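Local coordinates for protein NAGD (Escherichia coli, PDB 2C4N) that removes phosphate from nucleotides, probably over an unusually broad substrate range, as a magnesium-dependent phosphatase of the HAD superfamily, at residues A[29-33]-A[34-38]; A[184-188]-A[189-193]. One frame throughout, in Å; residues are numbered along the deposited sequence.

Contacts 1 and 2 are two helix ends of the same kind. Each closes a helix with a Schellman motif and sends the chain into a strand of the six-stranded parallel sheet: residues 29-38 lead from helix 24-33 into strand 38-42, residues 184-193 from helix 180-189 towards strand 196-200. Strand 5-9 runs between those two strands, and both contacts lay side chains on it. Their centres are 15 Å apart, and they meet where SD of Met189 packs 3.6 Å from O of Pro37. Magnesium is bound by Asp9, Asp11 and Asp201; the side chain of Leu38 lies about 10 Å from that of Asp9, and that of Ala185 about 9 Å from that of Lys176, a probable substrate-binding residue.

Contact 1 of 2, residues A[29-33]-A[34-38]; sequences HGIMD and KGLPL
The carbonyl oxygen of Ile31 receives two weak hydrogen bonds, from the backbone N of Leu36 at 3.3 Å and from the backbone N of Lys34 at 3.2 Å. The shortest of the bonds across the turn, 2.9 Å, runs from Gly35 N to Met32 O, with the donor standing above the carbonyl plane, 67° out of it. Lys34 N also gives Gly30 O a hydrogen bond of 3.2 Å, four residues back as along a helix. Gly35 makes the reversal with a phi of 79°, a value that glycine, having no CB, adopts readily. A chi1 of -65° sets CG1 of Ile31 beside the backbone N and leaves CG2 on the far side from that N, where it meets CB of Leu36 at 3.8 Å, the two side chains crossing at about a right angle. Further along, CG of Met32 rests 4.1 Å from CD2 of Leu38; Ile31 and Leu38 both also pack on Val6 of strand 5-9. Lys34 suits this exposed position: its aliphatic CG passes 3.4 Å from Gly30 O, while the extended chain carries NZ to a hydrogen bond with Ile250 O. Positive phi at Gly35 and bonds back into the last turn define a Schellman motif, here joining helix to strand in the Rossmann-like HAD core.

Contact 2 of 2, residues A[184-188]-A[189-193]; sequences AALNK and MQAHS
Leu186 and Met189 lie side by side on the last turn of the helix, CD2 of the leucine 4.3 Å from CE of the methionine. Leucine fits here because its two branches part: CD1 approaches CB of Ser193 at 3.9 Å, whereas CD2 also comes 4.3 Å from CB of Ala191. CB of Leu186 sits just 3.5 Å from O of Ala191, a closeness consistent with a small residue at that position. Met189 bends at its sulfur (chi3 -78°), which brings CE back to 3.8 Å from Ala185 O. Were Leu186 an alanine, the loss of both branches would probably leave a gap beside Ser193 and Ala191 and the methionine methyl freer to turn. Backbone bonds hold the turn that carries these side chains: Ala191 N gives Leu186 O a nearly straight bond, 2.9 Å long at 174°, and Gln190 N bonds weakly to Asn187 O. Gln190, with a positive phi of 56°, is the C-prime residue of this Schellman motif, and its polar side chain suits an exposed turn. The ring of His192 stacks on His192 of a second subunit. Lys188 packs on Tyr69 of strand 68-70, its NZ hydrogen-bonded to Ser66 O. Leu186 also touches Leu215 in a loop and Thr196 of strand 196-200, while Met189 packs on Asn5 and Ile7 of strand 5-9.

Contact 1 of 2, residues A[29-33]-A[34-38]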
loop_
_atom_site.group_PDB
_atom_site.type_symbol
_atom_site.label_atom_id
_atom_site.label_comp_id
_atom_site.label_asym_id
_atom_site.label_seq_id
_atom_site.Cartn_x
_atom_site.Cartn_y
_atom_site.Cartn_z
ATOM N N HIS A 29 2.539 -40.955 -13.403
ATOM C CA HIS A 29 2.174 -42.152 -14.154
ATOM C C HIS A 29 0.978 -42.848 -13.513
ATOM O O HIS A 29 0.120 -43.389 -14.211
ATOM C CB HIS A 29 3.360 -43.118 -14.245
ATOM C CG HIS A 29 4.493 -42.606 -15.081
ATOM N ND1 HIS A 29 4.306 -42.062 -16.334
ATOM C CD2 HIS A 29 5.827 -42.563 -14.849
ATOM C CE1 HIS A 29 5.475 -41.705 -16.837
ATOM N NE2 HIS A 29 6.413 -41.999 -15.955
ATOM N N GLY A 30 0.920 -42.823 -12.185
ATOM C CA GLY A 30 -0.193 -43.443 -11.488
ATOM C C GLY A 30 -1.501 -42.765 -11.846
ATOM O O GLY A 30 -2.523 -43.423 -12.051
ATOM N N ILE A 31 -1.473 -41.437 -11.926
ATOM C CA ILE A 31 -2.663 -40.672 -12.275
ATOM C C ILE A 31 -3.103 -40.952 -13.706
ATOM O O ILE A 31 -4.282 -41.185 -13.964
ATOM C CB ILE A 31 -2.409 -39.156 -12.117
ATOM C CG1 ILE A 31 -2.153 -38.834 -10.643
ATOM C CG2 ILE A 31 -3.598 -38.361 -12.649
ATOM C CD1 ILE A 31 -1.687 -37.416 -10.398
ATOM N N MET A 32 -2.155 -40.929 -14.636
ATOM C CA MET A 32 -2.479 -41.171 -16.034
ATOM C C MET A 32 -2.951 -42.605 -16.260
ATOM O O MET A 32 -3.861 -42.840 -17.058
ATOM C CB MET A 32 -1.273 -40.829 -16.920
ATOM C CG MET A 32 -0.865 -39.358 -16.803
ATOM S SD MET A 32 0.247 -38.735 -18.079
ATOM C CE MET A 32 1.811 -39.231 -17.457
ATOM N N ASP A 33 -2.352 -43.556 -15.544
ATOM C CA ASP A 33 -2.747 -44.958 -15.655
ATOM C C ASP A 33 -4.219 -45.129 -15.281
ATOM O O ASP A 33 -4.926 -45.942 -15.876
ATOM C CB ASP A 33 -1.895 -45.834 -14.733
ATOM C CG ASP A 33 -0.548 -46.176 -15.329
ATOM O OD1 ASP A 33 -0.292 -45.804 -16.494
ATOM O OD2 ASP A 33 0.256 -46.824 -14.628
ATOM N N LYS A 34 -4.673 -44.365 -14.291
ATOM C CA LYS A 34 -6.063 -44.435 -13.843
ATOM C C LYS A 34 -7.005 -43.721 -14.801
ATOM O O LYS A 34 -8.224 -43.819 -14.677
ATOM C CB LYS A 34 -6.203 -43.839 -12.441
ATOM C CG LYS A 34 -5.627 -44.718 -11.348
ATOM C CD LYS A 34 -5.831 -44.100 -9.979
ATOM C CE LYS A 34 -5.444 -45.071 -8.876
ATOM N NZ LYS A 34 -5.596 -44.469 -7.522
ATOM N N GLY A 35 -6.432 -43.001 -15.758
ATOM C CA GLY A 35 -7.241 -42.294 -16.732
ATOM C C GLY A 35 -7.838 -40.990 -16.236
ATOM O O GLY A 35 -8.819 -40.509 -16.798
ATOM N N LEU A 36 -7.242 -40.404 -15.202
ATOM C CA LEU A 36 -7.742 -39.149 -14.654
ATOM C C LEU A 36 -7.170 -37.973 -15.429
ATOM O O LEU A 36 -5.961 -37.891 -15.625
ATOM C CB LEU A 36 -7.347 -39.021 -13.177
ATOM C CG LEU A 36 -7.662 -40.159 -12.195
ATOM C CD1 LEU A 36 -7.212 -39.742 -10.803
ATOM C CD2 LEU A 36 -9.149 -40.466 -12.200
ATOM N N PRO A 37 -8.031 -37.054 -15.900
ATOM C CA PRO A 37 -7.500 -35.906 -16.644
ATOM C C PRO A 37 -6.455 -35.208 -15.776
ATOM O O PRO A 37 -6.636 -35.069 -14.565
ATOM C CB PRO A 37 -8.743 -35.056 -16.892
ATOM C CG PRO A 37 -9.811 -36.111 -17.060
ATOM C CD PRO A 37 -9.504 -37.061 -15.923
ATOM N N LEU A 38 -5.358 -34.789 -16.394
ATOM C CA LEU A 38 -4.270 -34.152 -15.668
ATOM C C LEU A 38 -3.767 -32.867 -16.309
ATOM O O LEU A 38 -3.593 -32.789 -17.525
ATOM C CB LEU A 38 -3.096 -35.126 -15.549
ATOM C CG LEU A 38 -1.794 -34.626 -14.911
ATOM C CD1 LEU A 38 -2.010 -34.435 -13.416
ATOM C CD2 LEU A 38 -0.676 -35.637 -15.161
#

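Contact 2 of 2, residues A[184-188]-A[189-193]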
loop_
_atom_site.group_PDB
_atom_site.type_symbol
_atom_site.label_atom_id
_atom_site.label_comp_id
_atom_site.label_asym_id
_atom_site.label_seq_id
_atom_site.Cartn_x
_atom_site.Cartn_y
_atom_site.Cartn_z
ATOM N N ALA A 184 -9.949 -21.992 -15.838
ATOM C CA ALA A 184 -9.428 -22.249 -17.178
ATOM C C ALA A 184 -8.858 -23.659 -17.260
ATOM O O ALA A 184 -9.026 -24.352 -18.259
ATOM C CB ALA A 184 -8.349 -21.224 -17.520
ATOM N N ALA A 185 -8.177 -24.082 -16.201
ATOM C CA ALA A 185 -7.591 -25.416 -16.157
ATOM C C ALA A 185 -8.688 -26.476 -16.152
ATOM O O ALA A 185 -8.571 -27.507 -16.821
ATOM C CB ALA A 185 -6.701 -25.559 -14.921
ATOM N N LEU A 186 -9.755 -26.222 -15.393
ATOM C CA LEU A 186 -10.887 -27.146 -15.329
ATOM C C LEU A 186 -11.529 -27.264 -16.707
ATOM O O LEU A 186 -11.866 -28.355 -17.154
ATOM C CB LEU A 186 -11.937 -26.659 -14.320
ATOM C CG LEU A 186 -11.574 -26.666 -12.830
ATOM C CD1 LEU A 186 -12.688 -25.996 -12.036
ATOM C CD2 LEU A 186 -11.365 -28.089 -12.349
ATOM N N ASN A 187 -11.726 -26.154 -17.380
ATOM C CA ASN A 187 -12.309 -26.168 -18.698
ATOM C C ASN A 187 -11.434 -26.968 -19.647
ATOM O O ASN A 187 -11.914 -27.603 -20.513
ATOM C CB ASN A 187 -12.606 -24.756 -19.277
ATOM C CG ASN A 187 -13.533 -23.875 -18.379
ATOM O OD1 ASN A 187 -14.198 -24.360 -17.492
ATOM N ND2 ASN A 187 -13.516 -22.580 -18.613
ATOM N N LYS A 188 -10.134 -26.893 -19.468
ATOM C CA LYS A 188 -9.199 -27.644 -20.304
ATOM C C LYS A 188 -9.429 -29.143 -20.132
ATOM O O LYS A 188 -9.251 -29.916 -21.067
ATOM C CB LYS A 188 -7.750 -27.275 -19.938
ATOM C CG LYS A 188 -6.668 -28.109 -20.627
ATOM C CD LYS A 188 -5.271 -27.556 -20.299
ATOM C CE LYS A 188 -4.135 -28.517 -20.677
ATOM N NZ LYS A 188 -3.974 -28.715 -22.140
ATOM N N MET A 189 -9.832 -29.547 -18.931
ATOM C CA MET A 189 -10.097 -30.956 -18.650
ATOM C C MET A 189 -11.587 -31.269 -18.747
ATOM O O MET A 189 -11.989 -32.423 -18.582
ATOM C CB MET A 189 -9.625 -31.335 -17.242
ATOM C CG MET A 189 -8.146 -31.147 -16.974
ATOM S SD MET A 189 -7.706 -31.714 -15.313
ATOM C CE MET A 189 -8.276 -30.326 -14.301
ATOM N N GLN A 190 -12.397 -30.246 -19.001
ATOM C CA GLN A 190 -13.844 -30.421 -19.075
ATOM C C GLN A 190 -14.265 -31.046 -17.748
ATOM O O GLN A 190 -15.079 -31.971 -17.703
ATOM C CB GLN A 190 -14.214 -31.352 -20.233
ATOM C CG GLN A 190 -13.744 -30.865 -21.594
ATOM C CD GLN A 190 -13.967 -31.896 -22.686
ATOM O OE1 GLN A 190 -15.093 -32.342 -22.917
ATOM N NE2 GLN A 190 -12.891 -32.283 -23.363
ATOM N N ALA A 191 -13.698 -30.525 -16.664
ATOM C CA ALA A 191 -13.971 -31.043 -15.333
ATOM C C ALA A 191 -14.696 -30.055 -14.438
ATOM O O ALA A 191 -14.684 -28.844 -14.684
ATOM C CB ALA A 191 -12.668 -31.455 -14.675
ATOM N N HIS A 192 -15.328 -30.589 -13.397
ATOM C CA HIS A 192 -16.042 -29.777 -12.420
ATOM C C HIS A 192 -15.157 -29.618 -11.192
ATOM O O HIS A 192 -14.379 -30.511 -10.854
ATOM C CB HIS A 192 -17.358 -30.445 -12.014
ATOM C CG HIS A 192 -18.411 -30.397 -13.077
ATOM N ND1 HIS A 192 -18.977 -31.532 -13.615
ATOM C CD2 HIS A 192 -19.001 -29.351 -13.700
ATOM C CE1 HIS A 192 -19.870 -31.187 -14.524
ATOM N NE2 HIS A 192 -19.904 -29.868 -14.595
ATOM N N SER A 193 -15.285 -28.481 -10.518
ATOM C CA SER A 193 -14.480 -28.213 -9.337
ATOM C C SER A 193 -14.691 -29.244 -8.231
ATOM O O SER A 193 -13.738 -29.614 -7.543
ATOM C CB SER A 193 -14.788 -26.810 -8.805
ATOM O OG SER A 193 -16.149 -26.701 -8.431
#